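Local coordinates for putative exported protein (PDB 3FZX) that is of unknown function but binds calcium ions and, with its YmcC-like fold of the LolA/LolB clan, is probably an exported lipid-binding protein, at residues A8-N13 and E187-N192; E17-N22 and S211-I216; V35-Q40 and V51-F56; S79-D84 and G103-Y108. One frame throughout, in Å; residues are numbered along the deposited sequence.

Contact 1. Residues A8-N13 and E187-N192; sequences AFFFPN and EWYAPN
Tyr189 CE2 lies over the centre of the Phe10 ring, 3.8 Å above its plane. The edge of Tyr189 is turned to the face of Phe10, a T-shaped pair with centroids 5.0 Å apart and planes at 82°. At the edge of the Phe10 ring, near its plane, are Ala190 C and Pro191 N. The Pro191 ring runs alongside Phe10, pointing the same way, and its CD is 3.9 Å from Phe10 CE1. Phe10 CG sits beside its backbone N, anti to the carbonyl carbon (chi1 -61°), which carries the ring across to Tyr189. Phe10 is also the centre of an inverse gamma turn.

Beyond the rings, hydrogen bonds dominate. Asn192 N gives a nearly straight bond to Phe9 O at 2.8 Å. Asn13 ND2 donates to Asn192 OD1 at 3.0 Å, with the acceptor in the Asn13 amide plane and the two amides 64° apart. The same ND2 also donates to Phe11 O, so two acceptors fix the rotation of this amide. Water 1 joins Phe9 N to Asn192 OD1. Tyr189 OH bonds to Pro109 O, and Tyr108 adds a second edge-to-face partner for Tyr189.

The N-terminal segment 8-13 is thus held to the end of barrel strand 180-190 in two ways: a buried T-shaped aromatic pair, and neutral hydrogen bonds from backbone and amide groups around the more exposed Asn192.

Contact 2. Residues E17-N22 and S211-I216; sequences EQITRN and SVLERI
Strands 18-22 and 211-216 run antiparallel at 147°, and their register shifts by one residue where Thr20 O takes both Glu214 N (2.8 Å) and Arg215 N (3.2 Å) from the same face of its carbonyl plane. Thr20 N returns a bond to Arg215 O. Past the shift, Asn22 N to Val212 O and Val212 N to Asn22 O are both 3.0 Å.

Ile19, Arg21, Leu213 and Ile216 share one face of the sheet. Ile19 uses two branches. Its CG2 meets Leu213 CD1 at 3.4 Å, a tight carbon contact. Its CD1 reaches Ile216 CG1 at 3.5 Å, with the two isoleucines side by side and pointing the same way. Phe163 packs on Leu213 and Ile216.

Arg21 runs past Val212 O and then bends at chi3 (80°). The bend brings NE to Ser211 OG at 3.1 Å, in the guanidinium plane and with a nearly straight N-H. Ser211 OG is also bonded to Ser198 OG, and Arg21 NH1 makes a salt bridge to Asp84. The buried guanidinium is therefore gripped at more than one nitrogen, and the nearby carboxylate would probably offset part of its charge.

The side chains of Asn22 and Glu214 cross obliquely, with amide and carboxylate planes 9° apart. Asn22 ND2 has its bond with Tyr24 OH. Water 2 is hydrogen-bonded to Thr20 OG1 (2.8 Å) and more weakly to Gln18 O and Arg215 O.

This is a classic beta bulge, with Glu214 and Arg215 both facing Thr20. It lies where the first and last strands, 18-25 and 207-217, meet to close the antiparallel barrel.

Contact 3. Residues V35-Q40 and V51-F56; sequences VYRVDQ and VANYTF
Arg37 and Asn53 lie side by side across the two strands, pointing the same way. Arg37 NH2 comes within 2.6 Å of Asn53 OD1, with guanidinium and amide planes 63° apart. Arg37 reaches there because its chain is extended to CG and CD and then bends at chi3 (44°). Its NH1 forms a salt bridge to Asp39 OD1 at 3.3 Å. The carboxylate oxygen meets the guanidinium in its plane and uses the anti lone pair, which would help to hold the guanidinium in this orientation.

On the other face, Tyr54 CB packs obliquely on the ring of Tyr36, 3.8 Å from Tyr36 CD1. Ala52 CB rests 3.3 Å from Arg37 O.

The backbone ladder positions these groups. Val35 and Thr55 bond both ways, as do Arg37 and Asn53. Water 3 links Val35 O and Asn53 O. Further along, Val51 O accepts from Asp39 N at 2.8 Å and from Gln40 N at 3.2 Å, both in its carbonyl plane.

Outside the pair, Tyr36 OH bonds to Asp84 and its ring makes an edge-to-face pair with Phe11. Lys134 and Tyr132 of the second subunit pack on Asp39 and Val51, respectively.

Asp39 and Gln40 facing Val51 make a classic beta bulge in the hairpin of strands 30-44 and 47-58, neighbours in the antiparallel barrel.

Contact 4. Residues S79-D84 and G103-Y108; sequences SMSMGD and GDLMNY
Met80 CG stands between its backbone N and carbonyl carbon (chi1 69°), and the chain then runs extended, which delivers CE to the ring of Tyr108. The two side chains cross at about a right angle. The result is a Met-aromatic contact beside two neighbouring strands of the antiparallel barrel. Met80, like Met82 and Met106, is a selenomethionine. Its CE sits over one ring face, 3.8 Å from the centroid, as a CH-pi contact, while SE is more distant and oblique.

The backbones pair through Met80 and Met106, bonded both ways. Met80 N is 2.9 Å from Met106 O. Met106 N is 2.7 Å from Met80 O. Met82 crosses Met106 at about a right angle, with Met82 CG 4.0 Å from Met106 CB. On the face that carries Ser79 and Leu105, Leu105 CD2 packs against the backbone at Ser81 N.

Tyr108 OH bonds to Glu187, and Arg148 makes a cation-pi contact with the ring. Asn107 is held by Asp125 N and Glu123 O. Asp104 packs on Leu105 of the second subunit, and Leu105 on Asp104 of that subunit. Water 4 bridges the two backbones, accepting from Met82 N at 2.7 Å and donating to Asp104 O.

Contact 1 is the most buried of the four and joins a loop to the end of a strand. Contacts 2, 3 and 4 are partly buried strand pairs of the same barrel. Contacts 2 and 3 each have a classic bulge, and they meet because strands 18-25 and 30-44 are neighbours. Contact 4 has a shorter ladder and relies more on selenomethionine and aromatic packing. Asp84 of contact 4 ties three together: its OD1 receives Arg21 NH1 of contact 2 and Tyr36 OH of contact 3. Phe11 of contact 1 touches Tyr36 and Met80. Contacts 3 and 4 also reach the second subunit, whereas no other chain of the assembly touches contacts 1 and 2.

Contact 1. Residues A8-N13 and E187-N192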
loop_
_atom_site.group_PDB
_atom_site.type_symbol
_atom_site.label_atom_id
_atom_site.label_comp_id
_atom_site.label_asym_id
_atom_site.label_seq_id
_atom_site.Cartn_x
_atom_site.Cartn_y
_atom_site.Cartn_z
ATOM N N ALA A 8 -13.229 2.140 15.440
ATOM C CA ALA A 8 -12.045 2.668 16.131
ATOM C C ALA A 8 -10.891 2.913 15.150
ATOM O O ALA A 8 -10.702 2.166 14.198
ATOM C CB ALA A 8 -11.612 1.722 17.218
ATOM N N PHE A 9 -10.106 3.948 15.399
ATOM C CA PHE A 9 -9.005 4.332 14.517
ATOM C C PHE A 9 -7.718 4.107 15.315
ATOM O O PHE A 9 -7.429 4.842 16.247
ATOM C CB PHE A 9 -9.201 5.802 14.090
ATOM C CG PHE A 9 -8.350 6.231 12.934
ATOM C CD1 PHE A 9 -7.091 6.766 13.145
ATOM C CD2 PHE A 9 -8.827 6.147 11.636
ATOM C CE1 PHE A 9 -6.293 7.172 12.082
ATOM C CE2 PHE A 9 -8.044 6.547 10.547
ATOM C CZ PHE A 9 -6.778 7.082 10.767
ATOM N N PHE A 10 -6.939 3.096 14.942
ATOM C CA PHE A 10 -5.772 2.663 15.729
ATOM C C PHE A 10 -4.482 3.376 15.360
ATOM O O PHE A 10 -3.533 2.749 14.944
ATOM C CB PHE A 10 -5.621 1.148 15.557
ATOM C CG PHE A 10 -6.805 0.410 16.048
ATOM C CD1 PHE A 10 -7.108 0.423 17.407
ATOM C CD2 PHE A 10 -7.683 -0.201 15.171
ATOM C CE1 PHE A 10 -8.227 -0.224 17.894
ATOM C CE2 PHE A 10 -8.810 -0.841 15.646
ATOM C CZ PHE A 10 -9.080 -0.859 17.018
ATOM N N PHE A 11 -4.472 4.697 15.521
ATOM C CA PHE A 11 -3.335 5.546 15.165
ATOM C C PHE A 11 -3.675 6.977 15.597
ATOM O O PHE A 11 -4.837 7.345 15.632
ATOM C CB PHE A 11 -3.069 5.514 13.630
ATOM C CG PHE A 11 -1.707 6.028 13.244
ATOM C CD1 PHE A 11 -0.571 5.232 13.446
ATOM C CD2 PHE A 11 -1.548 7.279 12.684
ATOM C CE1 PHE A 11 0.697 5.689 13.114
ATOM C CE2 PHE A 11 -0.273 7.754 12.316
ATOM C CZ PHE A 11 0.850 6.970 12.548
ATOM N N PRO A 12 -2.678 7.793 15.949
ATOM C CA PRO A 12 -3.056 9.166 16.267
ATOM C C PRO A 12 -3.722 9.860 15.086
ATOM O O PRO A 12 -3.392 9.587 13.936
ATOM C CB PRO A 12 -1.722 9.830 16.585
ATOM C CG PRO A 12 -0.710 8.946 15.974
ATOM C CD PRO A 12 -1.245 7.579 16.180
ATOM N N ASN A 13 -4.667 10.741 15.381
ATOM C CA ASN A 13 -5.395 11.418 14.348
ATOM C C ASN A 13 -5.613 12.926 14.524
ATOM O O ASN A 13 -6.314 13.507 13.732
ATOM C CB ASN A 13 -6.701 10.645 14.073
ATOM C CG ASN A 13 -7.474 10.363 15.309
ATOM O OD1 ASN A 13 -8.245 11.194 15.719
ATOM N ND2 ASN A 13 -7.272 9.184 15.923
ATOM N N GLU A 187 2.095 -8.179 19.402
ATOM C CA GLU A 187 1.907 -6.740 19.472
ATOM C C GLU A 187 0.594 -6.384 20.155
ATOM O O GLU A 187 -0.368 -7.182 20.212
ATOM C CB GLU A 187 2.107 -6.029 18.125
ATOM C CG GLU A 187 1.155 -6.363 17.033
ATOM C CD GLU A 187 1.538 -5.676 15.694
ATOM O OE1 GLU A 187 2.746 -5.525 15.387
ATOM O OE2 GLU A 187 0.629 -5.302 14.927
ATOM N N TRP A 188 0.615 -5.198 20.740
ATOM C CA TRP A 188 -0.468 -4.690 21.505
ATOM C C TRP A 188 -0.814 -3.356 20.868
ATOM O O TRP A 188 0.093 -2.529 20.665
ATOM C CB TRP A 188 -0.041 -4.467 22.938
ATOM C CG TRP A 188 0.123 -5.689 23.796
ATOM C CD1 TRP A 188 -0.787 -6.183 24.679
ATOM C CD2 TRP A 188 1.294 -6.499 23.936
ATOM N NE1 TRP A 188 -0.270 -7.261 25.344
ATOM C CE2 TRP A 188 1.013 -7.470 24.922
ATOM C CE3 TRP A 188 2.553 -6.505 23.320
ATOM C CZ2 TRP A 188 1.933 -8.461 25.293
ATOM C CZ3 TRP A 188 3.477 -7.477 23.698
ATOM C CH2 TRP A 188 3.162 -8.446 24.682
ATOM N N TYR A 189 -2.096 -3.153 20.537
ATOM C CA TYR A 189 -2.510 -1.887 19.934
ATOM C C TYR A 189 -3.773 -1.316 20.553
ATOM O O TYR A 189 -4.599 -2.043 21.105
ATOM C CB TYR A 189 -2.647 -2.005 18.423
ATOM C CG TYR A 189 -3.702 -2.963 17.915
ATOM C CD1 TYR A 189 -3.395 -4.312 17.672
ATOM C CD2 TYR A 189 -4.993 -2.520 17.620
ATOM C CE1 TYR A 189 -4.362 -5.193 17.183
ATOM C CE2 TYR A 189 -5.973 -3.399 17.119
ATOM C CZ TYR A 189 -5.647 -4.722 16.898
ATOM O OH TYR A 189 -6.577 -5.566 16.363
ATOM N N ALA A 190 -3.880 0.006 20.444
ATOM C CA ALA A 190 -4.902 0.783 21.118
ATOM C C ALA A 190 -5.426 1.898 20.225
ATOM O O ALA A 190 -4.691 2.418 19.362
ATOM C CB ALA A 190 -4.335 1.406 22.422
ATOM N N PRO A 191 -6.698 2.287 20.438
ATOM C CA PRO A 191 -7.319 3.406 19.734
ATOM C C PRO A 191 -6.534 4.686 19.909
ATOM O O PRO A 191 -6.071 4.968 21.013
ATOM C CB PRO A 191 -8.670 3.560 20.435
ATOM C CG PRO A 191 -8.949 2.228 21.092
ATOM C CD PRO A 191 -7.657 1.531 21.278
ATOM N N ASN A 192 -6.410 5.442 18.815
ATOM C CA ASN A 192 -5.768 6.733 18.741
ATOM C C ASN A 192 -4.240 6.715 18.994
ATOM O O ASN A 192 -3.628 7.759 19.100
ATOM C CB ASN A 192 -6.475 7.764 19.650
ATOM C CG ASN A 192 -7.990 7.785 19.454
ATOM O OD1 ASN A 192 -8.488 7.856 18.336
ATOM N ND2 ASN A 192 -8.721 7.716 20.540
HETATM O O HOH W 1 -10.356 5.641 17.613
#

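Contact 2. Residues E17-N22 and S211-I216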
loop_
_atom_site.group_PDB
_atom_site.type_symbol
_atom_site.label_atom_id
_atom_site.label_comp_id
_atom_site.label_asym_id
_atom_site.label_seq_id
_atom_site.Cartn_x
_atom_site.Cartn_y
_atom_site.Cartn_z
ATOM N N GLU A 17 -0.069 15.980 16.328
ATOM C CA GLU A 17 0.191 15.019 17.420
ATOM C C GLU A 17 1.434 14.196 17.094
ATOM O O GLU A 17 1.655 13.873 15.931
ATOM C CB GLU A 17 -1.013 14.093 17.665
ATOM C CG GLU A 17 -0.784 13.075 18.784
ATOM C CD GLU A 17 -2.014 12.310 19.185
ATOM O OE1 GLU A 17 -3.108 12.554 18.620
ATOM O OE2 GLU A 17 -1.876 11.449 20.080
ATOM N N GLN A 18 2.205 13.850 18.127
ATOM C CA GLN A 18 3.507 13.183 17.989
ATOM C C GLN A 18 3.646 12.018 18.978
ATOM O O GLN A 18 3.434 12.192 20.160
ATOM C CB GLN A 18 4.600 14.220 18.235
ATOM C CG GLN A 18 5.824 14.009 17.420
ATOM C CD GLN A 18 6.760 15.186 17.499
ATOM O OE1 GLN A 18 7.787 15.127 18.177
ATOM N NE2 GLN A 18 6.403 16.273 16.820
ATOM N N ILE A 19 3.941 10.829 18.468
ATOM C CA ILE A 19 4.053 9.600 19.255
ATOM C C ILE A 19 5.489 9.125 19.116
ATOM O O ILE A 19 6.014 9.108 17.998
ATOM C CB ILE A 19 3.140 8.458 18.699
ATOM C CG1 ILE A 19 1.655 8.814 18.825
ATOM C CG2 ILE A 19 3.377 7.132 19.413
ATOM C CD1 ILE A 19 1.240 9.242 20.137
ATOM N N THR A 20 6.119 8.765 20.237
ATOM C CA THR A 20 7.471 8.230 20.248
ATOM C C THR A 20 7.430 6.835 20.811
ATOM O O THR A 20 6.802 6.607 21.834
ATOM C CB THR A 20 8.381 9.073 21.108
ATOM O OG1 THR A 20 8.308 10.412 20.633
ATOM C CG2 THR A 20 9.856 8.571 21.061
ATOM N N ARG A 21 8.096 5.905 20.125
ATOM C CA ARG A 21 8.236 4.550 20.603
ATOM C C ARG A 21 9.745 4.192 20.626
ATOM O O ARG A 21 10.485 4.482 19.680
ATOM C CB ARG A 21 7.436 3.610 19.707
ATOM C CG ARG A 21 7.143 2.289 20.387
ATOM C CD ARG A 21 5.989 1.494 19.804
ATOM N NE ARG A 21 6.421 0.771 18.610
ATOM C CZ ARG A 21 6.089 1.062 17.360
ATOM N NH1 ARG A 21 5.261 2.064 17.092
ATOM N NH2 ARG A 21 6.578 0.322 16.366
ATOM N N ASN A 22 10.191 3.588 21.722
ATOM C CA ASN A 22 11.587 3.187 21.895
ATOM C C ASN A 22 11.763 1.710 21.550
ATOM O O ASN A 22 10.861 0.905 21.834
ATOM C CB ASN A 22 12.060 3.449 23.342
ATOM C CG ASN A 22 12.356 4.909 23.602
ATOM O OD1 ASN A 22 12.214 5.756 22.725
ATOM N ND2 ASN A 22 12.787 5.205 24.803
ATOM N N SER A 211 9.727 -3.293 21.626
ATOM C CA SER A 211 9.513 -1.864 21.605
ATOM C C SER A 211 8.339 -1.512 22.513
ATOM O O SER A 211 7.445 -2.334 22.732
ATOM C CB SER A 211 9.292 -1.391 20.167
ATOM O OG SER A 211 7.997 -1.712 19.710
ATOM N N VAL A 212 8.377 -0.302 23.077
ATOM C CA VAL A 212 7.382 0.188 24.020
ATOM C C VAL A 212 7.117 1.672 23.741
ATOM O O VAL A 212 8.041 2.465 23.533
ATOM C CB VAL A 212 7.871 0.050 25.498
ATOM C CG1 VAL A 212 6.752 0.406 26.485
ATOM C CG2 VAL A 212 8.396 -1.368 25.771
ATOM N N LEU A 213 5.845 2.037 23.726
ATOM C CA LEU A 213 5.411 3.426 23.628
ATOM C C LEU A 213 6.096 4.227 24.725
ATOM O O LEU A 213 6.069 3.849 25.891
ATOM C CB LEU A 213 3.889 3.510 23.804
ATOM C CG LEU A 213 3.246 4.908 23.715
ATOM C CD1 LEU A 213 3.460 5.525 22.369
ATOM C CD2 LEU A 213 1.764 4.794 24.092
ATOM N N GLU A 214 6.713 5.332 24.335
ATOM C CA GLU A 214 7.496 6.157 25.232
ATOM C C GLU A 214 6.842 7.518 25.519
ATOM O O GLU A 214 6.933 8.012 26.627
ATOM C CB GLU A 214 8.901 6.347 24.613
ATOM C CG GLU A 214 9.842 7.321 25.332
ATOM C CD GLU A 214 10.253 6.869 26.709
ATOM O OE1 GLU A 214 10.046 5.685 27.024
ATOM O OE2 GLU A 214 10.837 7.679 27.462
ATOM N N ARG A 215 6.206 8.135 24.528
ATOM C CA ARG A 215 5.657 9.472 24.718
ATOM C C ARG A 215 4.536 9.799 23.716
ATOM O O ARG A 215 4.619 9.411 22.548
ATOM C CB ARG A 215 6.802 10.495 24.558
ATOM C CG ARG A 215 6.447 11.928 24.909
ATOM C CD ARG A 215 7.531 12.922 24.507
ATOM N NE ARG A 215 7.077 14.301 24.738
ATOM C CZ ARG A 215 7.724 15.421 24.378
ATOM N NH1 ARG A 215 8.899 15.372 23.750
ATOM N NH2 ARG A 215 7.183 16.611 24.648
ATOM N N ILE A 216 3.507 10.503 24.208
ATOM C CA ILE A 216 2.433 11.072 23.414
ATOM C C ILE A 216 2.474 12.584 23.659
ATOM O O ILE A 216 2.422 13.012 24.796
ATOM C CB ILE A 216 1.060 10.518 23.862
ATOM C CG1 ILE A 216 0.958 9.006 23.582
ATOM C CG2 ILE A 216 -0.074 11.231 23.130
ATOM C CD1 ILE A 216 -0.192 8.304 24.300
HETATM O O HOH W 2 6.121 12.025 21.348
#

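Contact 3. Residues V35-Q40 and V51-F56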
loop_
_atom_site.group_PDB
_atom_site.type_symbol
_atom_site.label_atom_id
_atom_site.label_comp_id
_atom_site.label_asym_id
_atom_site.label_seq_id
_atom_site.Cartn_x
_atom_site.Cartn_y
_atom_site.Cartn_z
ATOM N N VAL A 35 9.614 8.044 15.786
ATOM C CA VAL A 35 8.759 9.209 16.044
ATOM C C VAL A 35 7.806 9.384 14.873
ATOM O O VAL A 35 8.253 9.467 13.716
ATOM C CB VAL A 35 9.575 10.515 16.178
ATOM C CG1 VAL A 35 8.644 11.676 16.554
ATOM C CG2 VAL A 35 10.682 10.372 17.201
ATOM N N TYR A 36 6.509 9.411 15.168
ATOM C CA TYR A 36 5.483 9.676 14.172
ATOM C C TYR A 36 4.900 11.044 14.466
ATOM O O TYR A 36 4.672 11.376 15.634
ATOM C CB TYR A 36 4.344 8.671 14.299
ATOM C CG TYR A 36 4.634 7.278 13.845
ATOM C CD1 TYR A 36 4.835 6.997 12.490
ATOM C CD2 TYR A 36 4.621 6.211 14.744
ATOM C CE1 TYR A 36 5.058 5.670 12.037
ATOM C CE2 TYR A 36 4.843 4.899 14.315
ATOM C CZ TYR A 36 5.063 4.629 12.961
ATOM O OH TYR A 36 5.278 3.324 12.543
ATOM N N ARG A 37 4.645 11.835 13.431
ATOM C CA ARG A 37 3.920 13.093 13.586
ATOM C C ARG A 37 2.779 13.173 12.554
ATOM O O ARG A 37 3.011 13.020 11.337
ATOM C CB ARG A 37 4.858 14.290 13.456
ATOM C CG ARG A 37 4.154 15.639 13.689
ATOM C CD ARG A 37 5.053 16.862 13.453
ATOM N NE ARG A 37 5.881 16.793 12.245
ATOM C CZ ARG A 37 5.465 17.011 10.993
ATOM N NH1 ARG A 37 4.191 17.307 10.713
ATOM N NH2 ARG A 37 6.345 16.915 10.000
ATOM N N VAL A 38 1.560 13.396 13.047
ATOM C CA VAL A 38 0.383 13.528 12.203
ATOM C C VAL A 38 0.496 14.826 11.403
ATOM O O VAL A 38 0.544 15.909 11.987
ATOM C CB VAL A 38 -0.919 13.555 13.031
ATOM C CG1 VAL A 38 -2.128 13.866 12.115
ATOM C CG2 VAL A 38 -1.122 12.235 13.770
ATOM N N ASP A 39 0.588 14.705 10.084
ATOM C CA ASP A 39 0.725 15.857 9.176
ATOM C C ASP A 39 -0.650 16.374 8.786
ATOM O O ASP A 39 -0.911 17.552 8.892
ATOM C CB ASP A 39 1.491 15.475 7.905
ATOM C CG ASP A 39 2.032 16.703 7.141
ATOM O OD1 ASP A 39 2.895 17.405 7.701
ATOM O OD2 ASP A 39 1.631 16.962 5.980
ATOM N N GLN A 40 -1.540 15.484 8.362
ATOM C CA GLN A 40 -2.873 15.889 7.929
ATOM C C GLN A 40 -3.900 14.807 8.197
ATOM O O GLN A 40 -3.597 13.639 8.064
ATOM C CB GLN A 40 -2.857 16.179 6.420
ATOM C CG GLN A 40 -2.278 17.545 6.019
ATOM C CD GLN A 40 -3.072 18.726 6.603
ATOM O OE1 GLN A 40 -4.306 18.733 6.579
ATOM N NE2 GLN A 40 -2.360 19.721 7.128
ATOM N N VAL A 51 -2.255 11.179 7.146
ATOM C CA VAL A 51 -0.916 11.130 6.581
ATOM C C VAL A 51 0.014 11.564 7.723
ATOM O O VAL A 51 -0.176 12.643 8.302
ATOM C CB VAL A 51 -0.791 12.081 5.349
ATOM C CG1 VAL A 51 0.666 12.230 4.892
ATOM C CG2 VAL A 51 -1.676 11.590 4.174
ATOM N N ALA A 52 0.995 10.721 8.068
ATOM C CA ALA A 52 1.959 11.056 9.120
ATOM C C ALA A 52 3.385 10.951 8.596
ATOM O O ALA A 52 3.656 10.137 7.739
ATOM C CB ALA A 52 1.785 10.144 10.317
ATOM N N ASN A 53 4.268 11.807 9.104
ATOM C CA ASN A 53 5.710 11.700 8.861
ATOM C C ASN A 53 6.345 10.818 9.926
ATOM O O ASN A 53 6.007 10.953 11.099
ATOM C CB ASN A 53 6.368 13.064 8.962
ATOM C CG ASN A 53 5.828 14.042 7.951
ATOM O OD1 ASN A 53 5.541 15.185 8.286
ATOM N ND2 ASN A 53 5.662 13.603 6.719
ATOM N N TYR A 54 7.250 9.927 9.522
ATOM C CA TYR A 54 8.005 9.104 10.467
ATOM C C TYR A 54 9.474 9.434 10.375
ATOM O O TYR A 54 9.959 9.828 9.307
ATOM C CB TYR A 54 7.801 7.605 10.250
ATOM C CG TYR A 54 8.280 7.051 8.923
ATOM C CD1 TYR A 54 9.620 6.678 8.731
ATOM C CD2 TYR A 54 7.392 6.860 7.873
ATOM C CE1 TYR A 54 10.061 6.157 7.510
ATOM C CE2 TYR A 54 7.824 6.338 6.650
ATOM C CZ TYR A 54 9.156 5.990 6.481
ATOM O OH TYR A 54 9.556 5.459 5.286
ATOM N N THR A 55 10.146 9.295 11.522
ATOM C CA THR A 55 11.588 9.336 11.649
ATOM C C THR A 55 12.045 8.150 12.512
ATOM O O THR A 55 11.440 7.834 13.538
ATOM C CB THR A 55 12.052 10.617 12.270
ATOM O OG1 THR A 55 11.684 11.682 11.405
ATOM C CG2 THR A 55 13.550 10.638 12.416
ATOM N N PHE A 56 13.065 7.461 12.014
ATOM C CA PHE A 56 13.740 6.374 12.694
ATOM C C PHE A 56 15.103 6.953 13.027
ATOM O O PHE A 56 15.801 7.436 12.150
ATOM C CB PHE A 56 13.959 5.167 11.768
ATOM C CG PHE A 56 12.768 4.274 11.591
ATOM C CD1 PHE A 56 12.499 3.258 12.511
ATOM C CD2 PHE A 56 11.944 4.396 10.481
ATOM C CE1 PHE A 56 11.386 2.402 12.347
ATOM C CE2 PHE A 56 10.831 3.559 10.320
ATOM C CZ PHE A 56 10.562 2.551 11.245
HETATM O O HOH W 3 8.392 12.209 12.488
#

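Contact 4. Residues S79-D84 and G103-Y108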
loop_
_atom_site.group_PDB
_atom_site.type_symbol
_atom_site.label_atom_id
_atom_site.label_comp_id
_atom_site.label_asym_id
_atom_site.label_seq_id
_atom_site.Cartn_x
_atom_site.Cartn_y
_atom_site.Cartn_z
ATOM N N SER A 79 -6.957 0.214 8.465
ATOM C CA SER A 79 -5.706 -0.381 8.014
ATOM C C SER A 79 -4.605 0.655 8.019
ATOM O O SER A 79 -4.881 1.857 8.159
ATOM C CB SER A 79 -5.867 -1.017 6.626
ATOM O OG SER A 79 -6.199 -0.076 5.610
HETATM N N MSE A 80 -3.353 0.204 7.928
HETATM C CA MSE A 80 -2.232 1.128 7.868
HETATM C C MSE A 80 -0.962 0.517 7.302
HETATM O O MSE A 80 -0.809 -0.700 7.221
HETATM C CB MSE A 80 -1.935 1.764 9.243
HETATM C CG MSE A 80 -1.379 0.805 10.283
HETATM SE SE MSE A 80 -1.016 1.775 12.012
HETATM C CE MSE A 80 -1.024 0.167 13.152
ATOM N N SER A 81 -0.058 1.404 6.907
ATOM C CA SER A 81 1.289 1.041 6.494
ATOM C C SER A 81 1.992 0.232 7.562
ATOM O O SER A 81 1.744 0.400 8.764
ATOM C CB SER A 81 2.123 2.302 6.262
ATOM O OG SER A 81 1.523 3.092 5.279
HETATM N N MSE A 82 2.914 -0.612 7.114
HETATM C CA MSE A 82 3.583 -1.575 7.979
HETATM C C MSE A 82 4.876 -1.039 8.611
HETATM O O MSE A 82 5.696 -1.815 9.091
HETATM C CB MSE A 82 3.864 -2.847 7.165
HETATM C CG MSE A 82 2.624 -3.621 6.782
HETATM SE SE MSE A 82 3.149 -5.080 5.598
HETATM C CE MSE A 82 4.102 -6.212 6.939
ATOM N N GLY A 83 5.070 0.277 8.596
ATOM C CA GLY A 83 6.195 0.930 9.274
ATOM C C GLY A 83 6.660 0.239 10.555
ATOM O O GLY A 83 7.857 -0.034 10.722
ATOM N N ASP A 84 5.716 -0.102 11.422
ATOM C CA ASP A 84 6.026 -0.727 12.698
ATOM C C ASP A 84 6.842 -2.038 12.644
ATOM O O ASP A 84 7.690 -2.266 13.518
ATOM C CB ASP A 84 4.738 -0.867 13.512
ATOM C CG ASP A 84 4.041 0.530 13.749
ATOM O OD1 ASP A 84 4.733 1.466 14.243
ATOM O OD2 ASP A 84 2.832 0.696 13.401
ATOM N N GLY A 103 5.140 -1.678 1.471
ATOM C CA GLY A 103 4.403 -2.779 2.030
ATOM C C GLY A 103 2.932 -2.639 1.745
ATOM O O GLY A 103 2.486 -1.635 1.229
ATOM N N ASP A 104 2.178 -3.667 2.092
ATOM C CA ASP A 104 0.727 -3.606 2.073
ATOM C C ASP A 104 0.233 -2.663 3.151
ATOM O O ASP A 104 0.956 -2.371 4.118
ATOM C CB ASP A 104 0.159 -4.985 2.404
ATOM C CG ASP A 104 0.586 -6.029 1.406
ATOM O OD1 ASP A 104 -0.064 -6.064 0.327
ATOM O OD2 ASP A 104 1.590 -6.752 1.693
ATOM N N LEU A 105 -0.995 -2.176 2.976
ATOM C CA LEU A 105 -1.702 -1.551 4.079
ATOM C C LEU A 105 -2.232 -2.785 4.814
ATOM O O LEU A 105 -2.879 -3.627 4.214
ATOM C CB LEU A 105 -2.847 -0.653 3.602
ATOM C CG LEU A 105 -2.485 0.585 2.801
ATOM C CD1 LEU A 105 -3.749 1.293 2.357
ATOM C CD2 LEU A 105 -1.592 1.494 3.637
HETATM N N MSE A 106 -1.918 -2.908 6.093
HETATM C CA MSE A 106 -2.351 -4.033 6.890
HETATM C C MSE A 106 -3.514 -3.642 7.824
HETATM O O MSE A 106 -3.480 -2.595 8.477
HETATM C CB MSE A 106 -1.168 -4.523 7.721
HETATM C CG MSE A 106 -1.445 -5.793 8.466
HETATM SE SE MSE A 106 0.274 -6.678 8.852
HETATM C CE MSE A 106 0.764 -5.613 10.271
ATOM N N ASN A 107 -4.486 -4.532 7.934
ATOM C CA ASN A 107 -5.709 -4.283 8.697
ATOM C C ASN A 107 -5.561 -4.580 10.198
ATOM O O ASN A 107 -4.781 -5.448 10.589
ATOM C CB ASN A 107 -6.863 -5.095 8.109
ATOM C CG ASN A 107 -6.741 -6.579 8.436
ATOM O OD1 ASN A 107 -5.694 -7.210 8.206
ATOM N ND2 ASN A 107 -7.774 -7.124 9.032
ATOM N N TYR A 108 -6.283 -3.832 11.031
ATOM C CA TYR A 108 -6.272 -4.044 12.471
ATOM C C TYR A 108 -7.707 -4.097 12.933
ATOM O O TYR A 108 -8.352 -3.063 13.043
ATOM C CB TYR A 108 -5.494 -2.935 13.200
ATOM C CG TYR A 108 -4.018 -3.097 13.032
ATOM C CD1 TYR A 108 -3.382 -2.708 11.851
ATOM C CD2 TYR A 108 -3.258 -3.702 14.024
ATOM C CE1 TYR A 108 -2.021 -2.900 11.672
ATOM C CE2 TYR A 108 -1.903 -3.896 13.862
ATOM C CZ TYR A 108 -1.281 -3.503 12.682
ATOM O OH TYR A 108 0.076 -3.705 12.524
HETATM O O HOH W 4 3.040 -1.120 4.479
#